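Long-range contacts in leucine aminopeptidase 2 (Saccharomyces cerevisiae, PDB 2XQ0), which trims amino acids from the N-termini of di- and tripeptides as a zinc aminopeptidase and, weakly and in vitro, also hydrolyses epoxides such as leukotriene A4: residues 143-148 / 269-274; 411-416 / 436-441; 590-595 / 624-629. All coordinates share one frame; numbering follows the deposited sequence.

Contact 1 (143-148 / 269-274); sequences FSQLEA and DSYPYG. With BES (2-(3-amino-2-hydroxy-4-phenyl-butyrylamino)-4-methyl-pentanoic acid), chain B.
Phe143 and Gln145 meet Tyr271 and Tyr273 in a wall of the substrate pocket of this M1 aminopeptidase, where the 269-274 loop runs into the Gly-Gly-Met-Glu sequence that begins at Gly274 and corresponds to the family's GXMEN motif. The end of strand 141-144 comes from the N-terminal domain and the loop from the catalytic domain, so the pocket is built across their junction. Aromatic side chains suit it, being long enough to bridge the gap: the CA atoms of Phe143 and Tyr271 are 8.8 Å apart. With chi1 at -169°, the Tyr271 ring swings toward the strand, and Phe143 CE1 lies 3.4 Å from Tyr271 CD1, at the edge of the tyrosine ring. The two ring planes are inclined by 58°, an oblique pairing. Ser270 OG meets the rim of the Phe143 ring near its plane, while its polar needs are met by Gln128. Further along, Gln145 CG comes obliquely against the Tyr273 ring, 3.7 Å from Tyr273 CE2, the two side chains crossing at about a right angle. A water also bridges the two segments: it donates to Ser144 O at 2.7 Å and accepts from the hydroxyl of Tyr271, so the phenol is tied to the strand without a direct bond.

Both segments then turn to bestatin. Tyr273 offers one ring face to the inhibitor's phenyl group, its CE1 lying 3.4 Å from BES C12. Glu147, extended beyond CG, carries its carboxylate past that phenyl to the free amine, and Glu277 also bonds the inhibitor. A carboxylate suits this spot because an aminopeptidase must hold an N-terminal amine. At the other end of bestatin, Gly274 N donates to BES O4 at 2.6 Å, with an N-H...O angle of 156°.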
loop_
_atom_site.group_PDB
_atom_site.type_symbol
_atom_site.label_atom_id
_atom_site.label_comp_id
_atom_site.label_asym_id
_atom_site.label_seq_id
_atom_site.Cartn_x
_atom_site.Cartn_y
_atom_site.Cartn_z
ATOM N N PHE A 143 -3.000 -1.581 16.254
ATOM C CA PHE A 143 -3.575 -1.742 14.911
ATOM C C PHE A 143 -2.842 -2.847 14.193
ATOM O O PHE A 143 -1.692 -3.139 14.516
ATOM C CB PHE A 143 -3.513 -0.436 14.112
ATOM C CG PHE A 143 -2.115 0.005 13.766
ATOM C CD1 PHE A 143 -1.502 -0.427 12.598
ATOM C CD2 PHE A 143 -1.414 0.844 14.611
ATOM C CE1 PHE A 143 -0.206 -0.015 12.298
ATOM C CE2 PHE A 143 -0.142 1.268 14.307
ATOM C CZ PHE A 143 0.466 0.837 13.160
ATOM N N SER A 144 -3.505 -3.447 13.213
ATOM C CA SER A 144 -2.918 -4.514 12.405
ATOM C C SER A 144 -2.504 -4.047 11.018
ATOM O O SER A 144 -2.909 -2.981 10.536
ATOM C CB SER A 144 -3.939 -5.640 12.249
ATOM O OG SER A 144 -5.010 -5.172 11.450
ATOM N N GLN A 145 -1.679 -4.861 10.375
ATOM C CA GLN A 145 -1.337 -4.697 8.972
ATOM C C GLN A 145 -0.963 -6.108 8.520
ATOM O O GLN A 145 0.063 -6.643 8.947
ATOM C CB GLN A 145 -0.151 -3.745 8.803
ATOM C CG GLN A 145 0.537 -3.855 7.444
ATOM C CD GLN A 145 -0.401 -3.525 6.302
ATOM O OE1 GLN A 145 -1.029 -2.466 6.294
ATOM N NE2 GLN A 145 -0.517 -4.437 5.341
ATOM N N LEU A 146 -1.813 -6.725 7.705
ATOM C CA LEU A 146 -1.676 -8.154 7.409
ATOM C C LEU A 146 -1.039 -8.467 6.056
ATOM O O LEU A 146 -0.503 -9.569 5.833
ATOM C CB LEU A 146 -3.030 -8.870 7.539
ATOM C CG LEU A 146 -3.760 -8.661 8.862
ATOM C CD1 LEU A 146 -4.941 -9.630 8.988
ATOM C CD2 LEU A 146 -2.806 -8.805 10.035
ATOM N N GLU A 147 -1.074 -7.513 5.142
ATOM C CA GLU A 147 -0.535 -7.794 3.804
ATOM C C GLU A 147 0.987 -7.850 3.875
ATOM O O GLU A 147 1.587 -7.002 4.523
ATOM C CB GLU A 147 -0.973 -6.711 2.811
ATOM C CG GLU A 147 -0.826 -7.112 1.332
ATOM C CD GLU A 147 -1.420 -6.047 0.413
ATOM O OE1 GLU A 147 -1.968 -5.074 0.951
ATOM O OE2 GLU A 147 -1.333 -6.173 -0.818
ATOM N N ALA A 148 1.618 -8.840 3.239
ATOM C CA ALA A 148 0.962 -9.852 2.419
ATOM C C ALA A 148 0.625 -11.142 3.171
ATOM O O ALA A 148 -0.475 -11.673 3.010
ATOM C CB ALA A 148 1.833 -10.191 1.218
ATOM N N ASP A 269 0.611 8.199 14.477
ATOM C CA ASP A 269 1.736 8.684 13.681
ATOM C C ASP A 269 2.770 7.609 13.298
ATOM O O ASP A 269 3.469 7.762 12.300
ATOM C CB ASP A 269 2.379 9.913 14.346
ATOM C CG ASP A 269 1.344 10.965 14.746
ATOM O OD1 ASP A 269 1.030 11.856 13.926
ATOM O OD2 ASP A 269 0.829 10.894 15.885
ATOM N N SER A 270 2.832 6.509 14.052
ATOM C CA SER A 270 3.753 5.409 13.724
ATOM C C SER A 270 3.338 4.561 12.519
ATOM O O SER A 270 4.081 3.677 12.072
ATOM C CB SER A 270 3.946 4.488 14.933
ATOM O OG SER A 270 2.725 3.876 15.316
ATOM N N TYR A 271 2.154 4.821 11.981
ATOM C CA TYR A 271 1.673 4.035 10.860
ATOM C C TYR A 271 2.655 4.094 9.672
ATOM O O TYR A 271 3.027 5.177 9.223
ATOM C CB TYR A 271 0.269 4.486 10.458
ATOM C CG TYR A 271 -0.375 3.543 9.477
ATOM C CD1 TYR A 271 -0.809 2.290 9.880
ATOM C CD2 TYR A 271 -0.553 3.907 8.151
ATOM C CE1 TYR A 271 -1.393 1.418 8.989
ATOM C CE2 TYR A 271 -1.126 3.043 7.249
ATOM C CZ TYR A 271 -1.544 1.801 7.673
ATOM O OH TYR A 271 -2.119 0.950 6.777
ATOM N N PRO A 272 3.071 2.925 9.156
ATOM C CA PRO A 272 4.200 2.850 8.214
ATOM C C PRO A 272 3.852 2.918 6.721
ATOM O O PRO A 272 4.760 3.090 5.908
ATOM C CB PRO A 272 4.813 1.483 8.536
ATOM C CG PRO A 272 3.621 0.653 8.941
ATOM C CD PRO A 272 2.614 1.586 9.573
ATOM N N TYR A 273 2.584 2.768 6.356
ATOM C CA TYR A 273 2.206 2.851 4.951
ATOM C C TYR A 273 1.402 4.109 4.723
ATOM O O TYR A 273 1.091 4.824 5.674
ATOM C CB TYR A 273 1.440 1.597 4.519
ATOM C CG TYR A 273 2.259 0.341 4.713
ATOM C CD1 TYR A 273 3.092 -0.129 3.713
ATOM C CD2 TYR A 273 2.225 -0.352 5.914
ATOM C CE1 TYR A 273 3.859 -1.264 3.896
ATOM C CE2 TYR A 273 2.985 -1.483 6.108
ATOM C CZ TYR A 273 3.801 -1.938 5.098
ATOM O OH TYR A 273 4.561 -3.073 5.294
ATOM N N GLY A 274 1.101 4.400 3.462
ATOM C CA GLY A 274 0.320 5.574 3.123
ATOM C C GLY A 274 -1.123 5.199 3.401
ATOM O O GLY A 274 -1.912 6.003 3.882
HETATM N N2 BES B . -1.927 -2.242 0.729
HETATM C C1 BES B . -1.029 -1.419 -0.054
HETATM C C6 BES B . 0.296 -1.231 0.687
HETATM C C7 BES B . 0.994 -2.563 0.850
HETATM C C8 BES B . 1.102 -3.423 -0.237
HETATM C C12 BES B . 1.510 -2.937 2.087
HETATM C C9 BES B . 1.737 -4.651 -0.091
HETATM C C11 BES B . 2.144 -4.168 2.233
HETATM C C10 BES B . 2.259 -5.026 1.143
HETATM C C2 BES B . -1.657 -0.053 -0.362
HETATM O O2 BES B . -2.920 -0.113 -1.041
HETATM C C3 BES B . -0.678 0.700 -1.200
HETATM O O3 BES B . -0.471 0.399 -2.378
HETATM N N1 BES B . -0.100 1.658 -0.488
HETATM C C4 BES B . 0.905 2.611 -0.912
HETATM C C13 BES B . 0.091 3.855 -1.247
HETATM C C14 BES B . 0.379 4.393 -2.642
HETATM C C15 BES B . -0.783 5.256 -3.120
HETATM C C16 BES B . 0.678 3.274 -3.637
HETATM C C5 BES B . 1.758 2.895 0.290
HETATM O O1 BES B . 2.940 3.270 0.122
HETATM O O4 BES B . 1.250 2.735 1.429
HETATM O O HOH W 1 -3.020 -1.736 8.132
#

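Contact 2 (411-416 / 436-441); sequences DPFIRH and YEFYPE
Phe438, on the last turn of helix 428-438, is the main bump of this contact, and it enters a hollow on helix 407-420 framed by Pro412, Phe413 and His416. These three are spaced so that they share one side of their helix, which approaches one face of the phenyl ring. Phe413 CA sits over that face, 3.9 Å from the ring centroid and 24° off the normal, a CH-pi contact. At the end of the ring, Phe438 CZ abuts Pro412 CB at 3.7 Å, where the compact proline lets the phenyl tip come close to the backbone. His416 comes in obliquely on the same side of the ring, along CD1 and CE1: Phe438 CD1 lies 3.6 Å from His416 CG, over a face of the imidazole, while His416 CB rests near Phe438 CE1.

The Phe413 ring answers with a bump of its own. With CG anti to the backbone N (chi1 171°), it passes beside the base of Phe438 and directs its edge at that ring's face in an offset edge-to-face pair, the planes 60° apart. Beyond, it reaches Trp326 and Phe431. Tyr439, the first residue to leave the helical conformation, turns one ring face to the edge of Phe438, whose CD2 stands 3.6 Å above the centre of that face. The same ring pushes its end against Phe413 CB, which is 3.2 Å from Tyr439 OH.

The cluster is held mainly by packing of rings and aliphatic carbons, and shape more than polarity sets its fit. Its phenol still has a polar partner: Tyr439 OH bonds to the carbonyl of Glu409, so a buried hydroxyl is satisfied by the backbone of the opposing helix while its ring serves as packing surface.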
loop_
_atom_site.group_PDB
_atom_site.type_symbol
_atom_site.label_atom_id
_atom_site.label_comp_id
_atom_site.label_asym_id
_atom_site.label_seq_id
_atom_site.Cartn_x
_atom_site.Cartn_y
_atom_site.Cartn_z
ATOM N N ASP A 411 -13.361 0.855 -21.481
ATOM C CA ASP A 411 -14.217 0.834 -20.302
ATOM C C ASP A 411 -15.226 -0.322 -20.284
ATOM O O ASP A 411 -15.525 -0.863 -19.212
ATOM C CB ASP A 411 -14.899 2.189 -20.086
ATOM C CG ASP A 411 -13.937 3.245 -19.534
ATOM O OD1 ASP A 411 -12.715 2.971 -19.502
ATOM O OD2 ASP A 411 -14.399 4.342 -19.131
ATOM N N PRO A 412 -15.746 -0.716 -21.458
ATOM C CA PRO A 412 -16.622 -1.898 -21.478
ATOM C C PRO A 412 -15.893 -3.159 -21.020
ATOM O O PRO A 412 -16.477 -3.984 -20.313
ATOM C CB PRO A 412 -17.004 -2.021 -22.951
ATOM C CG PRO A 412 -16.949 -0.615 -23.451
ATOM C CD PRO A 412 -15.784 0.010 -22.740
ATOM N N PHE A 413 -14.636 -3.311 -21.419
ATOM C CA PHE A 413 -13.834 -4.433 -20.927
ATOM C C PHE A 413 -13.643 -4.374 -19.403
ATOM O O PHE A 413 -13.783 -5.374 -18.704
ATOM C CB PHE A 413 -12.465 -4.491 -21.598
ATOM C CG PHE A 413 -11.534 -5.494 -20.958
ATOM C CD1 PHE A 413 -11.734 -6.857 -21.137
ATOM C CD2 PHE A 413 -10.482 -5.073 -20.145
ATOM C CE1 PHE A 413 -10.891 -7.790 -20.528
ATOM C CE2 PHE A 413 -9.637 -5.992 -19.540
ATOM C CZ PHE A 413 -9.843 -7.364 -19.743
ATOM N N ILE A 414 -13.296 -3.198 -18.898
ATOM C CA ILE A 414 -13.089 -3.008 -17.466
ATOM C C ILE A 414 -14.311 -3.479 -16.664
ATOM O O ILE A 414 -14.191 -4.223 -15.687
ATOM C CB ILE A 414 -12.799 -1.531 -17.179
ATOM C CG1 ILE A 414 -11.452 -1.140 -17.789
ATOM C CG2 ILE A 414 -12.833 -1.235 -15.692
ATOM C CD1 ILE A 414 -11.103 0.323 -17.549
ATOM N N ARG A 415 -15.492 -3.055 -17.090
ATOM C CA ARG A 415 -16.714 -3.488 -16.429
ATOM C C ARG A 415 -16.908 -4.997 -16.541
ATOM O O ARG A 415 -17.371 -5.636 -15.599
ATOM C CB ARG A 415 -17.923 -2.780 -17.033
ATOM C CG ARG A 415 -18.085 -1.364 -16.525
ATOM C CD ARG A 415 -18.721 -0.480 -17.573
ATOM N NE ARG A 415 -18.360 0.910 -17.334
ATOM C CZ ARG A 415 -18.507 1.880 -18.223
ATOM N NH1 ARG A 415 -18.149 3.118 -17.907
ATOM N NH2 ARG A 415 -19.015 1.608 -19.418
ATOM N N HIS A 416 -16.578 -5.560 -17.701
ATOM C CA HIS A 416 -16.791 -6.985 -17.932
ATOM C C HIS A 416 -15.877 -7.775 -17.012
ATOM O O HIS A 416 -16.309 -8.715 -16.331
ATOM C CB HIS A 416 -16.488 -7.332 -19.391
ATOM C CG HIS A 416 -16.625 -8.786 -19.702
ATOM N ND1 HIS A 416 -15.544 -9.635 -19.779
ATOM C CD2 HIS A 416 -17.718 -9.545 -19.944
ATOM C CE1 HIS A 416 -15.963 -10.855 -20.063
ATOM N NE2 HIS A 416 -17.278 -10.827 -20.166
ATOM N N TYR A 436 -8.930 -11.548 -24.377
ATOM C CA TYR A 436 -9.101 -12.102 -25.722
ATOM C C TYR A 436 -10.555 -12.479 -26.041
ATOM O O TYR A 436 -11.026 -12.229 -27.139
ATOM C CB TYR A 436 -8.164 -13.287 -25.972
ATOM C CG TYR A 436 -6.797 -12.898 -26.501
ATOM C CD1 TYR A 436 -5.802 -12.426 -25.651
ATOM C CD2 TYR A 436 -6.501 -13.011 -27.856
ATOM C CE1 TYR A 436 -4.550 -12.080 -26.140
ATOM C CE2 TYR A 436 -5.258 -12.661 -28.355
ATOM C CZ TYR A 436 -4.289 -12.197 -27.496
ATOM O OH TYR A 436 -3.052 -11.863 -27.994
ATOM N N GLU A 437 -11.271 -13.056 -25.082
ATOM C CA GLU A 437 -12.674 -13.384 -25.325
ATOM C C GLU A 437 -13.508 -12.117 -25.565
ATOM O O GLU A 437 -14.475 -12.134 -26.332
ATOM C CB GLU A 437 -13.261 -14.191 -24.164
ATOM C CG GLU A 437 -12.567 -15.514 -23.899
ATOM C CD GLU A 437 -12.804 -16.023 -22.482
ATOM O OE1 GLU A 437 -13.384 -15.273 -21.661
ATOM O OE2 GLU A 437 -12.402 -17.171 -22.189
ATOM N N PHE A 438 -13.128 -11.019 -24.916
ATOM C CA PHE A 438 -13.918 -9.795 -24.986
ATOM C C PHE A 438 -13.759 -9.038 -26.314
ATOM O O PHE A 438 -14.701 -8.401 -26.788
ATOM C CB PHE A 438 -13.614 -8.868 -23.801
ATOM C CG PHE A 438 -14.575 -7.732 -23.681
ATOM C CD1 PHE A 438 -15.832 -7.931 -23.133
ATOM C CD2 PHE A 438 -14.244 -6.481 -24.146
ATOM C CE1 PHE A 438 -16.743 -6.884 -23.033
ATOM C CE2 PHE A 438 -15.149 -5.425 -24.056
ATOM C CZ PHE A 438 -16.399 -5.633 -23.499
ATOM N N TYR A 439 -12.573 -9.116 -26.909
ATOM C CA TYR A 439 -12.282 -8.375 -28.132
ATOM C C TYR A 439 -12.013 -9.277 -29.351
ATOM O O TYR A 439 -10.904 -9.272 -29.900
ATOM C CB TYR A 439 -11.068 -7.466 -27.913
ATOM C CG TYR A 439 -11.276 -6.302 -26.964
ATOM C CD1 TYR A 439 -12.001 -5.180 -27.352
ATOM C CD2 TYR A 439 -10.713 -6.308 -25.698
ATOM C CE1 TYR A 439 -12.179 -4.102 -26.494
ATOM C CE2 TYR A 439 -10.876 -5.230 -24.834
ATOM C CZ TYR A 439 -11.610 -4.132 -25.239
ATOM O OH TYR A 439 -11.778 -3.068 -24.383
ATOM N N PRO A 440 -13.024 -10.053 -29.783
ATOM C CA PRO A 440 -12.876 -10.928 -30.957
ATOM C C PRO A 440 -12.460 -10.150 -32.195
ATOM O O PRO A 440 -11.631 -10.626 -32.971
ATOM C CB PRO A 440 -14.282 -11.492 -31.159
ATOM C CG PRO A 440 -14.949 -11.364 -29.835
ATOM C CD PRO A 440 -14.378 -10.123 -29.209
ATOM N N GLU A 441 -13.030 -8.966 -32.378
ATOM C CA GLU A 441 -12.749 -8.179 -33.571
ATOM C C GLU A 441 -11.359 -7.562 -33.532
ATOM O O GLU A 441 -10.851 -7.106 -34.551
ATOM C CB GLU A 441 -13.812 -7.096 -33.776
ATOM C CG GLU A 441 -15.179 -7.648 -34.181
ATOM C CD GLU A 441 -16.091 -6.599 -34.808
ATOM O OE1 GLU A 441 -15.585 -5.698 -35.515
ATOM O OE2 GLU A 441 -17.321 -6.686 -34.604
#

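Contact 3 (590-595 / 624-629); sequences KFVRPG and ALVKQD
Arg593 on helix 589-600 and Asp629 on helix 620-629 form the polar link between two helices whose short segments run nearly parallel, 14° apart, with axes 9.6 Å from each other. The bond is weak though straight: Arg593 NE donates to Asp629 OD2 across 3.4 Å with an N-H...O angle of 168°, part of a salt bridge. The oxygen lies at the edge of the guanidinium, near its plane. A bend in the arginine chain (chi3 72°) turns the group so that its flat face is presented to Leu625, whose CB stands 3.7 Å above the centre. Leu625 CD1 meets Arg593 NH1 at 3.6 Å, and an arginine suits this place because it can pair with a charge by its edge while its face accepts a hydrocarbon. With an alanine in place of Arg593, Asp629 is likely to lose this counter-charge, and Leu625 the flat group that lies against it. Arg597 also makes a long, weak ion pair with Asp629 OD2. Next to the charges, Val592 CG1 packs on Val626 CG2 at 3.7 Å, the branched valines filling the buried side.

Among the backbone groups, Asp629 N bonds to Leu625 O and Gly595 N to Phe591 O, whereas the bond from Gln628 N to Ala624 O is weak. Lys590 pairs with Glu558. On its other flank, helix 589-600 rests Phe591 and Pro594 against helix 557-569, while Val592 touches Leu583 in the preceding loop.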
loop_
_atom_site.group_PDB
_atom_site.type_symbol
_atom_site.label_atom_id
_atom_site.label_comp_id
_atom_site.label_asym_id
_atom_site.label_seq_id
_atom_site.Cartn_x
_atom_site.Cartn_y
_atom_site.Cartn_z
ATOM N N LYS A 590 8.038 5.689 3.808
ATOM C CA LYS A 590 8.483 6.483 2.659
ATOM C C LYS A 590 9.295 7.722 3.059
ATOM O O LYS A 590 10.133 8.184 2.282
ATOM C CB LYS A 590 7.293 6.867 1.768
ATOM C CG LYS A 590 6.841 8.315 1.892
ATOM C CD LYS A 590 5.619 8.632 1.013
ATOM C CE LYS A 590 5.973 8.771 -0.459
ATOM N NZ LYS A 590 4.870 9.425 -1.226
ATOM N N PHE A 591 9.055 8.263 4.256
ATOM C CA PHE A 591 9.815 9.427 4.736
ATOM C C PHE A 591 10.934 9.037 5.691
ATOM O O PHE A 591 12.056 9.549 5.595
ATOM C CB PHE A 591 8.910 10.452 5.427
ATOM C CG PHE A 591 7.740 10.892 4.591
ATOM C CD1 PHE A 591 7.931 11.364 3.306
ATOM C CD2 PHE A 591 6.449 10.839 5.104
ATOM C CE1 PHE A 591 6.855 11.764 2.540
ATOM C CE2 PHE A 591 5.368 11.242 4.339
ATOM C CZ PHE A 591 5.571 11.701 3.062
ATOM N N VAL A 592 10.612 8.126 6.607
ATOM C CA VAL A 592 11.533 7.661 7.639
ATOM C C VAL A 592 12.801 6.995 7.090
ATOM O O VAL A 592 13.913 7.389 7.457
ATOM C CB VAL A 592 10.815 6.712 8.621
ATOM C CG1 VAL A 592 11.805 6.028 9.562
ATOM C CG2 VAL A 592 9.756 7.475 9.407
ATOM N N ARG A 593 12.640 5.997 6.219
ATOM C CA ARG A 593 13.790 5.282 5.656
ATOM C C ARG A 593 14.736 6.217 4.904
ATOM O O ARG A 593 15.935 6.270 5.194
ATOM C CB ARG A 593 13.341 4.160 4.721
ATOM C CG ARG A 593 12.715 2.975 5.403
ATOM C CD ARG A 593 12.468 1.860 4.405
ATOM N NE ARG A 593 13.714 1.224 3.990
ATOM C CZ ARG A 593 13.779 0.091 3.297
ATOM N NH1 ARG A 593 12.660 -0.534 2.939
ATOM N NH2 ARG A 593 14.962 -0.422 2.970
ATOM N N PRO A 594 14.204 6.948 3.915
ATOM C CA PRO A 594 15.065 7.865 3.170
ATOM C C PRO A 594 15.611 8.960 4.077
ATOM O O PRO A 594 16.738 9.408 3.880
ATOM C CB PRO A 594 14.112 8.488 2.138
ATOM C CG PRO A 594 12.950 7.549 2.053
ATOM C CD PRO A 594 12.814 6.951 3.420
ATOM N N GLY A 595 14.812 9.397 5.046
ATOM C CA GLY A 595 15.215 10.466 5.943
ATOM C C GLY A 595 16.460 10.099 6.730
ATOM O O GLY A 595 17.400 10.895 6.864
ATOM N N ALA A 624 12.814 -2.244 11.725
ATOM C CA ALA A 624 13.651 -3.296 11.157
ATOM C C ALA A 624 14.487 -2.758 10.006
ATOM O O ALA A 624 15.708 -2.928 9.954
ATOM C CB ALA A 624 12.786 -4.452 10.678
ATOM N N LEU A 625 13.821 -2.095 9.075
ATOM C CA LEU A 625 14.493 -1.657 7.870
ATOM C C LEU A 625 15.428 -0.480 8.115
ATOM O O LEU A 625 16.475 -0.377 7.481
ATOM C CB LEU A 625 13.468 -1.374 6.785
ATOM C CG LEU A 625 12.889 -2.728 6.376
ATOM C CD1 LEU A 625 11.562 -2.612 5.641
ATOM C CD2 LEU A 625 13.930 -3.485 5.554
ATOM N N VAL A 626 15.070 0.390 9.052
ATOM C CA VAL A 626 15.926 1.529 9.371
ATOM C C VAL A 626 17.164 1.064 10.128
ATOM O O VAL A 626 18.261 1.605 9.942
ATOM C CB VAL A 626 15.181 2.615 10.179
ATOM C CG1 VAL A 626 16.101 3.812 10.434
ATOM C CG2 VAL A 626 13.933 3.065 9.436
ATOM N N LYS A 627 16.978 0.056 10.976
ATOM C CA LYS A 627 18.080 -0.574 11.699
ATOM C C LYS A 627 19.215 -0.965 10.750
ATOM O O LYS A 627 20.373 -0.629 10.992
ATOM C CB LYS A 627 17.582 -1.798 12.482
ATOM C CG LYS A 627 18.686 -2.777 12.874
ATOM C CD LYS A 627 18.142 -4.028 13.570
ATOM C CE LYS A 627 17.903 -3.795 15.057
ATOM N NZ LYS A 627 17.634 -5.070 15.794
ATOM N N GLN A 628 18.882 -1.653 9.660
ATOM C CA GLN A 628 19.899 -2.146 8.736
ATOM C C GLN A 628 20.341 -1.090 7.729
ATOM O O GLN A 628 21.443 -1.163 7.197
ATOM C CB GLN A 628 19.408 -3.392 8.006
ATOM C CG GLN A 628 18.442 -3.105 6.882
ATOM C CD GLN A 628 17.627 -4.323 6.529
ATOM O OE1 GLN A 628 17.553 -5.276 7.306
ATOM N NE2 GLN A 628 17.007 -4.301 5.356
ATOM N N ASP A 629 19.475 -0.120 7.457
ATOM C CA ASP A 629 19.870 1.027 6.656
ATOM C C ASP A 629 21.035 1.727 7.343
ATOM O O ASP A 629 21.973 2.175 6.689
ATOM C CB ASP A 629 18.708 2.009 6.475
ATOM C CG ASP A 629 17.763 1.604 5.355
ATOM O OD1 ASP A 629 18.017 0.570 4.701
ATOM O OD2 ASP A 629 16.763 2.321 5.129
#

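Contact 1 lies deep in the chain, where two domains meet round the bestatin pocket; contact 3 is partly buried within the C-terminal domain, and contact 2 is a partly buried patch at the periphery, its centre 36 Å from that of contact 1. The contacts share no helix or strand, but Met589, heading the helix that carries 590-595, touches Pro272 and Tyr273, so contact 3 stands just behind the pocket wall, about 5 Å from contact 1 at the nearest atoms. Chemistry follows place: contact 1 mixes rings with a bridging water and ligand bonds, contact 2 relies on aromatic packing, and contact 3 pairs charges beside aliphatic groups.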